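Local atomic coordinates of glutamine synthetase (Streptomyces coelicolor, PDB entry 4BAX), a protein that belongs to the glutamine synthetase family, oligomeric enzymes whose subunits join a small beta-grasp domain to a larger catalytic domain. Residues Trp40-Gly44 with Ser45-Gln49; Ala200-Leu203 with Leu204-Ala208. All coordinates share one frame; numbering follows the deposited sequence.

Interaction 1: Trp40-Gly44 with Ser45-Gln49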
loop_
_atom_site.group_PDB
_atom_site.type_symbol
_atom_site.label_atom_id
_atom_site.label_comp_id
_atom_site.label_asym_id
_atom_site.label_seq_id
_atom_site.Cartn_x
_atom_site.Cartn_y
_atom_site.Cartn_z
ATOM N N TRP A 40 31.062 35.915 16.261
ATOM C CA TRP A 40 29.751 35.581 16.782
ATOM C C TRP A 40 29.872 34.594 17.943
ATOM O O TRP A 40 30.962 34.205 18.338
ATOM C CB TRP A 40 28.895 34.993 15.662
ATOM C CG TRP A 40 27.427 35.162 15.842
ATOM C CD1 TRP A 40 26.788 35.856 16.836
ATOM C CD2 TRP A 40 26.401 34.646 14.988
ATOM N NE1 TRP A 40 25.424 35.791 16.656
ATOM C CE2 TRP A 40 25.161 35.056 15.528
ATOM C CE3 TRP A 40 26.408 33.877 13.824
ATOM C CZ2 TRP A 40 23.941 34.716 14.938
ATOM C CZ3 TRP A 40 25.194 33.536 13.251
ATOM C CH2 TRP A 40 23.980 33.957 13.805
ATOM N N GLY A 41 28.745 34.162 18.470
ATOM C CA GLY A 41 28.783 33.265 19.598
ATOM C C GLY A 41 27.642 32.280 19.527
ATOM O O GLY A 41 26.743 32.411 18.689
ATOM N N PHE A 42 27.682 31.286 20.401
ATOM C CA PHE A 42 26.595 30.340 20.514
ATOM C C PHE A 42 26.627 29.707 21.892
ATOM O O PHE A 42 27.557 29.926 22.678
ATOM C CB PHE A 42 26.654 29.279 19.419
ATOM C CG PHE A 42 27.843 28.398 19.504
ATOM C CD1 PHE A 42 29.036 28.759 18.890
ATOM C CD2 PHE A 42 27.782 27.205 20.203
ATOM C CE1 PHE A 42 30.153 27.941 18.972
ATOM C CE2 PHE A 42 28.894 26.381 20.290
ATOM C CZ PHE A 42 30.083 26.753 19.671
ATOM N N ASP A 43 25.586 28.934 22.173
ATOM C CA ASP A 43 25.491 28.197 23.422
ATOM C C ASP A 43 26.116 26.800 23.363
ATOM O O ASP A 43 25.601 25.894 22.699
ATOM C CB ASP A 43 24.038 28.152 23.868
ATOM C CG ASP A 43 23.458 29.553 24.049
ATOM O OD1 ASP A 43 24.247 30.517 24.223
ATOM O OD2 ASP A 43 22.219 29.712 23.981
ATOM N N GLY A 44 27.208 26.632 24.110
ATOM C CA GLY A 44 27.997 25.411 24.077
ATOM C C GLY A 44 27.399 24.123 24.610
ATOM O O GLY A 44 27.782 23.043 24.159
ATOM N N SER A 45 26.474 24.229 25.561
ATOM C CA SER A 45 25.917 23.058 26.244
ATOM C C SER A 45 25.275 22.115 25.236
ATOM O O SER A 45 25.374 20.895 25.343
ATOM C CB SER A 45 24.857 23.494 27.272
ATOM O OG SER A 45 24.727 24.908 27.331
ATOM N N SER A 46 24.677 22.718 24.219
ATOM C CA SER A 46 23.956 22.012 23.180
ATOM C C SER A 46 24.863 21.297 22.171
ATOM O O SER A 46 24.401 20.441 21.405
ATOM C CB SER A 46 23.035 23.012 22.472
ATOM O OG SER A 46 22.151 23.649 23.387
ATOM N N THR A 47 26.150 21.645 22.175
ATOM C CA THR A 47 27.077 21.138 21.154
ATOM C C THR A 47 28.254 20.282 21.659
ATOM O O THR A 47 29.214 20.066 20.911
ATOM C CB THR A 47 27.622 22.281 20.250
ATOM O OG1 THR A 47 28.239 23.288 21.063
ATOM C CG2 THR A 47 26.491 22.912 19.448
ATOM N N ASN A 48 28.199 19.824 22.912
ATOM C CA ASN A 48 29.265 18.981 23.492
ATOM C C ASN A 48 30.568 19.774 23.660
ATOM O O ASN A 48 31.660 19.217 23.780
ATOM C CB ASN A 48 29.480 17.717 22.644
ATOM C CG ASN A 48 28.269 16.789 22.658
ATOM O OD1 ASN A 48 27.582 16.667 23.670
ATOM N ND2 ASN A 48 27.952 16.204 21.503
ATOM N N GLN A 49 30.404 21.091 23.651
ATOM C CA GLN A 49 31.462 22.064 23.889
ATOM C C GLN A 49 31.187 22.713 25.227
ATOM O O GLN A 49 31.666 23.805 25.548
ATOM C CB GLN A 49 31.483 23.059 22.745
ATOM C CG GLN A 49 32.037 22.431 21.489
ATOM C CD GLN A 49 31.805 23.269 20.274
ATOM O OE1 GLN A 49 30.721 23.821 20.100
ATOM N NE2 GLN A 49 32.815 23.383 19.424
#
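A type I beta turn after strand 40-43, the outermost of the beta-grasp sheet within this chain, joins Gly44 to Thr47. The turn is evident from a hydrogen bond from Thr47 N to Gly44 O, 2.9 Å long, its donor lying above the carbonyl plane; its type follows from the right-handed helical backbone angles of both corner residues, Ser45 and Ser46. The same oxygen takes a second, weak bond from Gln49 N at 3.3 Å; between the two donors Asn48 adopts a positive phi (67°), which turns the chain back. This brings the side chain of Gln49 near the ring of Phe42. With CG set between its own N and carbonyl carbon (chi1 65°), Phe42 presents its CE2-CZ edge to two oxygens: CE2 lies 3.3 Å from Thr47 OG1, and CZ 3.0 Å from Gln49 OE1. The Gln49 amide meets that edge, CD in the ring plane, the amide and ring planes being 28° apart. Thr47 OG1 donates to Gln49 OE1 over 2.7 Å. Elsewhere in the chain, Trp10 stacks on Phe42 and gives OE1 a weak bond, while Ser91 binds Gln49 NE2. Asp43 turns outward to a salt bridge with Arg294 of the second subunit. The buried amide therefore has both polar ends matched, and its partners fix its rotation. Given their edge-on placement, the slightly positive ring rim would be expected to suit the oxygens.

Interaction 2: Ala200-Leu203 with Leu204-Ala208; sequences ARWL and LYRTA
One face of the Trp202 indole carries the aliphatic part of Arg206, an i to i+4 pair on helix 190-210 of the catalytic domain. Arg206 CB stands 4.1 Å from the centroid of the six-membered ring of Trp202 and only 7° off its normal, which identifies a CH-pi contact. Farther along the side chain, Arg206 CG lies 3.8 Å from Trp202 CH2. Both residues place CG anti to their own N (chi1 -177° for Trp202), and the two side chains run alongside each other in the same direction. The guanidinium does not continue this layer: its plane is turned 71° from the indole, which rules out a parallel stack. The Tyr205 ring meets Arg201 O obliquely, CD2 being the nearest ring atom.

The backbone beneath is regular alpha-helix. Leu204 N binds Ala200 O at 3.0 Å, Tyr205 N binds Arg201 O at 3.1 Å, and Arg206 N binds Trp202 O at 3.0 Å. Around the helix, Trp202 also packs on Ile9 and Leu20 of two beta-grasp strands and on Val144 of the second subunit, so this indole sits where domains and subunits meet. Arg206 NE comes close to NE of the like-charged Arg152 of the second subunit, and the long ion pair of Arg206 NH1 with Asp210 OD2 in its own chain is weak. Arg201 points the other way, into its own chain, where NE binds Gln115 and NH2 binds Val321 O.

Thr207 uses two donors on one acceptor: its N reaches Leu203 O at 2.8 Å, and its OG1, which also bonds Asn161 ND2, approaches Leu203 O from the opposite face of the carbonyl plane.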
loop_
_atom_site.group_PDB
_atom_site.type_symbol
_atom_site.label_atom_id
_atom_site.label_comp_id
_atom_site.label_asym_id
_atom_site.label_seq_id
_atom_site.Cartn_x
_atom_site.Cartn_y
_atom_site.Cartn_z
ATOM N N ALA A 200 33.380 21.434 2.211
ATOM C CA ALA A 200 32.924 20.474 1.231
ATOM C C ALA A 200 32.083 19.346 1.889
ATOM O O ALA A 200 31.082 18.892 1.309
ATOM C CB ALA A 200 34.112 19.907 0.425
ATOM N N ARG A 201 32.473 18.922 3.097
ATOM C CA ARG A 201 31.680 17.956 3.863
ATOM C C ARG A 201 30.333 18.573 4.199
ATOM O O ARG A 201 29.273 17.948 4.048
ATOM C CB ARG A 201 32.382 17.544 5.161
ATOM C CG ARG A 201 33.435 16.447 5.000
ATOM C CD ARG A 201 34.525 16.577 6.088
ATOM N NE ARG A 201 35.483 15.470 6.069
ATOM C CZ ARG A 201 36.053 14.916 7.144
ATOM N NH1 ARG A 201 35.783 15.362 8.373
ATOM N NH2 ARG A 201 36.914 13.908 6.986
ATOM N N TRP A 202 30.377 19.812 4.660
ATOM C CA TRP A 202 29.153 20.469 5.049
ATOM C C TRP A 202 28.241 20.558 3.821
ATOM O O TRP A 202 27.026 20.347 3.927
ATOM C CB TRP A 202 29.426 21.857 5.665
ATOM C CG TRP A 202 28.167 22.525 6.143
ATOM C CD1 TRP A 202 27.614 22.420 7.396
ATOM C CD2 TRP A 202 27.286 23.386 5.387
ATOM N NE1 TRP A 202 26.443 23.155 7.460
ATOM C CE2 TRP A 202 26.228 23.762 6.247
ATOM C CE3 TRP A 202 27.286 23.863 4.072
ATOM C CZ2 TRP A 202 25.194 24.605 5.836
ATOM C CZ3 TRP A 202 26.257 24.693 3.673
ATOM C CH2 TRP A 202 25.227 25.058 4.552
ATOM N N LEU A 203 28.828 20.831 2.658
ATOM C CA LEU A 203 28.066 20.917 1.419
ATOM C C LEU A 203 27.464 19.563 1.002
ATOM O O LEU A 203 26.371 19.522 0.403
ATOM C CB LEU A 203 28.938 21.484 0.308
ATOM C CG LEU A 203 29.146 23.000 0.313
ATOM C CD1 LEU A 203 30.221 23.376 -0.708
ATOM C CD2 LEU A 203 27.852 23.741 0.008
ATOM N N LEU A 204 28.163 18.462 1.287
ATOM C CA LEU A 204 27.635 17.141 0.935
ATOM C C LEU A 204 26.378 16.780 1.734
ATOM O O LEU A 204 25.327 16.468 1.153
ATOM C CB LEU A 204 28.713 16.069 1.106
ATOM C CG LEU A 204 28.216 14.636 0.812
ATOM C CD1 LEU A 204 27.878 14.359 -0.677
ATOM C CD2 LEU A 204 29.223 13.613 1.348
ATOM N N TYR A 205 26.468 16.927 3.055
ATOM C CA TYR A 205 25.355 16.625 3.943
ATOM C C TYR A 205 24.190 17.497 3.585
ATOM O O TYR A 205 23.054 17.053 3.485
ATOM C CB TYR A 205 25.730 16.952 5.377
ATOM C CG TYR A 205 26.821 16.132 5.992
ATOM C CD1 TYR A 205 26.810 14.740 5.948
ATOM C CD2 TYR A 205 27.858 16.762 6.671
ATOM C CE1 TYR A 205 27.835 14.009 6.557
ATOM C CE2 TYR A 205 28.866 16.047 7.268
ATOM C CZ TYR A 205 28.857 14.681 7.218
ATOM O OH TYR A 205 29.890 14.004 7.830
ATOM N N ARG A 206 24.508 18.766 3.411
ATOM C CA ARG A 206 23.503 19.763 3.129
ATOM C C ARG A 206 22.841 19.588 1.749
ATOM O O ARG A 206 21.613 19.622 1.647
ATOM C CB ARG A 206 24.091 21.155 3.331
ATOM C CG ARG A 206 23.245 22.305 2.873
ATOM C CD ARG A 206 22.091 22.581 3.780
ATOM N NE ARG A 206 21.296 23.699 3.290
ATOM C CZ ARG A 206 20.374 23.592 2.338
ATOM N NH1 ARG A 206 20.143 22.413 1.757
ATOM N NH2 ARG A 206 19.689 24.669 1.953
ATOM N N THR A 207 23.644 19.295 0.725
ATOM C CA THR A 207 23.121 19.029 -0.614
ATOM C C THR A 207 22.217 17.786 -0.599
ATOM O O THR A 207 21.135 17.788 -1.208
ATOM C CB THR A 207 24.264 18.832 -1.643
ATOM O OG1 THR A 207 25.045 20.022 -1.687
ATOM C CG2 THR A 207 23.724 18.576 -3.035
ATOM N N ALA A 208 22.639 16.761 0.147
ATOM C CA ALA A 208 21.919 15.486 0.214
ATOM C C ALA A 208 20.548 15.620 0.903
ATOM O O ALA A 208 19.631 14.827 0.653
ATOM C CB ALA A 208 22.776 14.410 0.877
#

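Interactions 1 and 2 belong to different domains, the beta-grasp region and the catalytic domain, and their nearest atoms are about 12 Å apart without touching. Interaction 2 is buried, with its centre about 13 Å from that of the chain; interaction 1 is partly buried and lies farther out, at about 23 Å. The chemistry differs as well: the 40-49 segment relies on a turn and a polar side-chain network against an aromatic edge, whereas the 200-208 helix combines repeating backbone bonds with aliphatic packing on an aromatic face. Both reach strand 20-28 and the second subunit, interaction 1 by a salt bridge and packing, interaction 2 mainly by packing on Val144.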